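Omega transaminase (PDB 5LHA) probably transfers amino groups between amine donors and carbonyl acceptors, as a pyridoxal-phosphate-dependent fold type I transaminase, here holding its cofactor in the aminated pyridoxamine form. Local coordinates at residues 264-269 against 290-295; 270-275 against 385-390. All blocks are in the same frame, centred on the assembly; numbering follows the deposited sequence.

Contact 1 (264-269 against 290-295); sequences DEVVTG and CLAKGI. With PMP (4'-deoxy-4'-aminopyridoxal-5'-phosphate), chain E.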
loop_
_atom_site.group_PDB
_atom_site.type_symbol
_atom_site.label_atom_id
_atom_site.label_comp_id
_atom_site.label_asym_id
_atom_site.label_seq_id
_atom_site.Cartn_x
_atom_site.Cartn_y
_atom_site.Cartn_z
ATOM N N ASP A 264 24.202 -2.425 5.536
ATOM C CA ASP A 264 23.900 -3.811 5.874
ATOM C C ASP A 264 25.233 -4.535 5.993
ATOM O O ASP A 264 25.836 -4.932 4.995
ATOM C CB ASP A 264 22.980 -4.437 4.835
ATOM C CG ASP A 264 22.492 -5.814 5.238
ATOM O OD1 ASP A 264 23.152 -6.495 6.066
ATOM O OD2 ASP A 264 21.417 -6.199 4.742
ATOM N N GLU A 265 25.697 -4.695 7.226
ATOM C CA GLU A 265 26.981 -5.316 7.501
ATOM C C GLU A 265 26.831 -6.747 7.999
ATOM O O GLU A 265 27.773 -7.301 8.572
ATOM C CB GLU A 265 27.734 -4.474 8.531
ATOM C CG GLU A 265 27.980 -3.034 8.128
ATOM C CD GLU A 265 29.366 -2.802 7.558
ATOM O OE1 GLU A 265 30.130 -3.779 7.392
ATOM O OE2 GLU A 265 29.711 -1.632 7.308
ATOM N N VAL A 266 25.681 -7.374 7.741
ATOM C CA VAL A 266 25.443 -8.725 8.244
ATOM C C VAL A 266 26.538 -9.676 7.768
ATOM O O VAL A 266 27.041 -10.499 8.543
ATOM C CB VAL A 266 24.037 -9.208 7.839
ATOM C CG1 VAL A 266 23.915 -10.700 8.019
ATOM C CG2 VAL A 266 22.965 -8.479 8.641
ATOM N N VAL A 267 26.940 -9.565 6.501
ATOM C CA VAL A 267 27.996 -10.419 5.954
ATOM C C VAL A 267 29.375 -9.786 6.126
ATOM O O VAL A 267 30.329 -10.456 6.542
ATOM C CB VAL A 267 27.697 -10.759 4.478
ATOM C CG1 VAL A 267 28.853 -11.519 3.850
ATOM C CG2 VAL A 267 26.431 -11.596 4.382
ATOM N N THR A 268 29.500 -8.490 5.801
ATOM C CA THR A 268 30.776 -7.779 5.858
ATOM C C THR A 268 31.204 -7.418 7.277
ATOM O O THR A 268 32.360 -7.032 7.480
ATOM C CB THR A 268 30.706 -6.486 5.049
ATOM O OG1 THR A 268 29.646 -5.672 5.561
ATOM C CG2 THR A 268 30.442 -6.786 3.579
ATOM N N GLY A 269 30.288 -7.462 8.240
ATOM C CA GLY A 269 30.635 -7.163 9.609
ATOM C C GLY A 269 31.679 -8.094 10.177
ATOM O O GLY A 269 31.573 -9.323 10.064
ATOM N N CYS A 290 23.700 -2.743 10.519
ATOM C CA CYS A 290 22.998 -4.012 10.718
ATOM C C CYS A 290 24.004 -5.162 10.784
ATOM O O CYS A 290 24.768 -5.375 9.834
ATOM C CB CYS A 290 21.984 -4.253 9.596
ATOM S SG CYS A 290 20.690 -2.995 9.404
ATOM N N LEU A 291 23.988 -5.915 11.891
ATOM C CA LEU A 291 24.954 -6.987 12.127
ATOM C C LEU A 291 24.294 -8.293 12.557
ATOM O O LEU A 291 23.284 -8.305 13.268
ATOM C CB LEU A 291 25.978 -6.602 13.198
ATOM C CG LEU A 291 26.821 -5.360 12.948
ATOM C CD1 LEU A 291 27.345 -4.843 14.272
ATOM C CD2 LEU A 291 27.956 -5.702 11.999
ATOM N N ALA A 292 24.924 -9.398 12.156
ATOM C CA ALA A 292 24.537 -10.731 12.595
ATOM C C ALA A 292 25.646 -11.717 12.260
ATOM O O ALA A 292 26.821 -11.340 12.208
ATOM C CB ALA A 292 23.223 -11.170 11.945
ATOM N N LYS A 293 25.271 -12.967 11.991
ATOM C CA LYS A 293 26.174 -14.003 11.497
ATOM C C LYS A 293 27.452 -14.133 12.323
ATOM O O LYS A 293 27.433 -14.671 13.437
ATOM C CB LYS A 293 26.524 -13.727 10.033
ATOM C CG LYS A 293 25.384 -14.010 9.067
ATOM C CD LYS A 293 25.841 -13.873 7.630
ATOM C CE LYS A 293 24.701 -14.142 6.657
ATOM N NZ LYS A 293 24.369 -15.595 6.587
ATOM N N GLY A 294 28.564 -13.619 11.798
ATOM C CA GLY A 294 29.850 -13.763 12.462
ATOM C C GLY A 294 29.924 -13.136 13.840
ATOM O O GLY A 294 30.872 -13.431 14.579
ATOM N N ILE A 295 28.956 -12.286 14.200
ATOM C CA ILE A 295 28.985 -11.608 15.496
ATOM C C ILE A 295 29.073 -12.623 16.636
ATOM O O ILE A 295 29.737 -12.382 17.653
ATOM C CB ILE A 295 27.776 -10.660 15.638
ATOM C CG1 ILE A 295 27.970 -9.737 16.851
ATOM C CG2 ILE A 295 26.454 -11.425 15.667
ATOM C CD1 ILE A 295 27.042 -8.527 16.882
HETATM N N1 PMP E . 21.316 -9.066 4.964
HETATM C C2 PMP E . 22.467 -9.677 4.493
HETATM C C2A PMP E . 23.502 -8.899 3.726
HETATM C C3 PMP E . 22.479 -11.062 4.403
HETATM O O3 PMP E . 23.411 -11.697 3.626
HETATM C C4 PMP E . 21.531 -11.808 5.100
HETATM C C4A PMP E . 21.597 -13.320 5.066
HETATM N N4A PMP E . 22.602 -13.763 4.122
HETATM C C5 PMP E . 20.522 -11.161 5.817
HETATM C C6 PMP E . 20.427 -9.772 5.737
HETATM C C5A PMP E . 19.554 -11.977 6.662
HETATM O O4P PMP E . 20.249 -12.693 7.670
HETATM P P PMP E . 19.565 -13.885 8.522
HETATM O O1P PMP E . 19.669 -15.142 7.678
HETATM O O2P PMP E . 20.355 -14.072 9.800
HETATM O O3P PMP E . 18.107 -13.614 8.832
HETATM O O HOH W 1 29.295 -10.983 9.968
#

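Contact 2 (270-275 against 385-390); sequences FGRSGC and GLMIAL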
loop_
_atom_site.group_PDB
_atom_site.type_symbol
_atom_site.label_atom_id
_atom_site.label_comp_id
_atom_site.label_asym_id
_atom_site.label_seq_id
_atom_site.Cartn_x
_atom_site.Cartn_y
_atom_site.Cartn_z
ATOM N N PHE A 270 32.708 -7.496 10.767
ATOM C CA PHE A 270 33.749 -8.165 11.539
ATOM C C PHE A 270 34.787 -8.879 10.677
ATOM O O PHE A 270 35.392 -9.853 11.139
ATOM C CB PHE A 270 33.135 -9.124 12.569
ATOM C CG PHE A 270 32.131 -8.456 13.481
ATOM C CD1 PHE A 270 32.545 -7.582 14.474
ATOM C CD2 PHE A 270 30.767 -8.670 13.309
ATOM C CE1 PHE A 270 31.623 -6.957 15.292
ATOM C CE2 PHE A 270 29.843 -8.050 14.128
ATOM C CZ PHE A 270 30.275 -7.192 15.122
ATOM N N GLY A 271 34.995 -8.461 9.425
ATOM C CA GLY A 271 36.257 -8.779 8.780
ATOM C C GLY A 271 36.290 -9.431 7.410
ATOM O O GLY A 271 37.364 -9.483 6.802
ATOM N N ARG A 272 35.160 -9.946 6.911
ATOM C CA ARG A 272 35.214 -10.799 5.723
ATOM C C ARG A 272 35.846 -10.083 4.532
ATOM O O ARG A 272 36.528 -10.714 3.714
ATOM C CB ARG A 272 33.823 -11.323 5.361
ATOM C CG ARG A 272 33.836 -12.297 4.174
ATOM C CD ARG A 272 32.593 -13.162 4.115
ATOM N NE ARG A 272 32.511 -14.138 5.200
ATOM C CZ ARG A 272 33.154 -15.306 5.231
ATOM N NH1 ARG A 272 33.957 -15.667 4.237
ATOM N NH2 ARG A 272 32.997 -16.116 6.269
ATOM N N SER A 273 35.620 -8.775 4.400
ATOM C CA SER A 273 36.091 -8.032 3.239
ATOM C C SER A 273 37.412 -7.310 3.471
ATOM O O SER A 273 37.855 -6.566 2.592
ATOM C CB SER A 273 35.024 -7.024 2.795
ATOM O OG SER A 273 35.037 -5.873 3.619
ATOM N N GLY A 274 38.065 -7.527 4.609
ATOM C CA GLY A 274 39.353 -6.919 4.873
ATOM C C GLY A 274 39.326 -5.821 5.912
ATOM O O GLY A 274 40.361 -5.185 6.146
ATOM N N CYS A 275 38.177 -5.558 6.521
ATOM C CA CYS A 275 38.045 -4.463 7.463
ATOM C C CYS A 275 36.963 -4.841 8.472
ATOM O O CYS A 275 36.082 -5.655 8.176
ATOM C CB CYS A 275 37.717 -3.175 6.699
ATOM S SG CYS A 275 37.851 -1.643 7.609
ATOM N N GLY A 385 38.402 -9.484 0.213
ATOM C CA GLY A 385 38.545 -10.296 1.416
ATOM C C GLY A 385 38.206 -11.748 1.119
ATOM O O GLY A 385 38.615 -12.302 0.092
ATOM N N LEU A 386 37.469 -12.389 2.029
ATOM C CA LEU A 386 37.094 -13.796 1.863
ATOM C C LEU A 386 35.638 -13.979 1.451
ATOM O O LEU A 386 34.971 -14.913 1.914
ATOM C CB LEU A 386 37.391 -14.591 3.131
ATOM C CG LEU A 386 38.882 -14.874 3.300
ATOM C CD1 LEU A 386 39.186 -15.439 4.684
ATOM C CD2 LEU A 386 39.357 -15.813 2.193
ATOM N N MET A 387 35.125 -13.105 0.585
ATOM C CA MET A 387 33.914 -13.354 -0.191
ATOM C C MET A 387 34.263 -13.239 -1.670
ATOM O O MET A 387 34.814 -12.224 -2.107
ATOM C CB MET A 387 32.778 -12.395 0.181
ATOM C CG MET A 387 33.125 -10.919 0.165
ATOM S SD MET A 387 31.999 -9.957 1.195
ATOM C CE MET A 387 30.406 -10.316 0.479
ATOM N N ILE A 388 33.990 -14.304 -2.421
ATOM C CA ILE A 388 34.362 -14.411 -3.824
ATOM C C ILE A 388 33.218 -15.093 -4.559
ATOM O O ILE A 388 32.513 -15.933 -3.994
ATOM C CB ILE A 388 35.688 -15.188 -4.005
ATOM C CG1 ILE A 388 36.875 -14.360 -3.506
ATOM C CG2 ILE A 388 35.903 -15.591 -5.459
ATOM C CD1 ILE A 388 38.123 -15.173 -3.272
ATOM N N ALA A 389 33.000 -14.698 -5.811
ATOM C CA ALA A 389 32.016 -15.360 -6.656
ATOM C C ALA A 389 32.618 -15.668 -8.017
ATOM O O ALA A 389 33.324 -14.840 -8.603
ATOM C CB ALA A 389 30.759 -14.512 -6.841
ATOM N N LEU A 390 32.330 -16.865 -8.511
ATOM C CA LEU A 390 32.662 -17.261 -9.870
ATOM C C LEU A 390 31.390 -17.142 -10.697
ATOM O O LEU A 390 30.385 -17.785 -10.386
ATOM C CB LEU A 390 33.220 -18.685 -9.902
ATOM C CG LEU A 390 34.459 -18.978 -9.039
ATOM C CD1 LEU A 390 34.041 -19.502 -7.673
ATOM C CD2 LEU A 390 35.397 -19.973 -9.721
#

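Contact 1 (264-269 against 290-295)
Lys293 reaches past Val266 and Val267 to the amine of the cofactor without being joined to it: its CE lies 3.3 Å from N4A of PMP. It is probably the lysine that forms the internal aldimine in the PLP form, as in other class-III aminotransferases. Its CB-CG-CD run crosses the side chain of Val266 at about a right angle, with CD 3.7 Å from Val266 CG1, while Val267 lies alongside it, pointing the same way. A bend at the last torsion (chi4 -74°) turns NZ aside, where Leu62 O and Thr330 OG1 of the second subunit hold it.

The same two valines line the pyridine. Val266 sets its CB 3.7 Å from C2 of the ring, and Val267 brings CG2 close to O3. At the ring nitrogen, Asp264 OD2 stands 2.9 Å from PMP N1 and is also bonded to His158, an arrangement that would stabilise a protonated pyridine, as in other fold type I enzymes. Asp264 OD1 receives Val266 N in an Asx turn, which with the bond between His158 ND1 and OD2 helps to set the rotation of the carboxylate.

Asp264 and Cys290 form a parallel beta bridge, but the one direct backbone hydrogen bond between the segments, Glu265 N to Cys290 O, is weak, bent to 128°. Beyond the bridge, a water within hydrogen-bonding distance of Val266 O and Gly269 O accepts from Gly294 N, linking the segments. Leu291 CD2 packs on Glu265 CB, 3.7 Å away. Strands 260-264 and 288-291 are parallel neighbours in the mixed sheet that carries the cofactor site, and the contact lies where both run out at their C-terminal ends, with helix 124-141 packed on Asp264 and Cys290 and Trp63 of helix 60-63 against Val267 and Lys293.

Contact 2 (270-275 against 385-390)
Arg272 and Leu386 are joined by two hydrogen bonds where a type I beta turn, Gly271 to Gly274, abuts the segment leading into strand 387-393, which lies between strands 429-432 and 378-384, antiparallel to both, in a mixed sheet. The turn is closed by its own bond from Gly274 N to Gly271 O, and the carbonyl of Arg272 within it is turned outward to the other segment. That oxygen accepts the N-H of Leu386 (N to O 2.6 Å) and also takes a CA-H...O contact from Gly385 CA at 3.1 Å. Gly385 sits at positive phi, and its CA lies flush against the backbone of the turn, 3.8 Å from Ser273 C.

The second bond runs in reverse, from side chain to backbone. Arg272 NH1 donates to Leu386 O at 2.6 Å, with the acceptor in the guanidinium plane but the donor 38° above the plane of the carbonyl. Leu386 is thus gripped at both its N-H and its C=O by one residue. The extended start of the arginine (CG anti to the backbone N, chi1 -176°) and the bend at chi3 bring the edge of the guanidinium to Leu386 O. NH1 gives a further bond to Pro434 O and NH2 one to Asn66 OD1, so the charged group is tied to two other loops in a buried setting. Trp63 of helix 60-63 touches both Arg272 and Met387.

Apolar contact completes the join along the aliphatic part of the arginine, where its side chain crosses that of Met387 obliquely and Arg272 CD comes 4.0 Å from Met387 CB.

From the N terminus, the chain leaves strand 260-264 through segment 264-269 and passes directly into 270-275, so one continuous loop supplies the first half of both contacts. Contact 1 closes a short loop when strand 288-291 arrives, whereas contact 2 closes a much longer one, its partner 385-390 coming 110 residues later. The two closures cross, since 270-275 lies inside the span of contact 1 and 385-390 beyond it. Contact 1 joins neighbouring strands of the cofactor-binding sheet; contact 2 ties the loop after strand 260-264 to the other mixed sheet. They also touch: Phe270 packs on Leu291 and Ile295, and Val267 meets Met387.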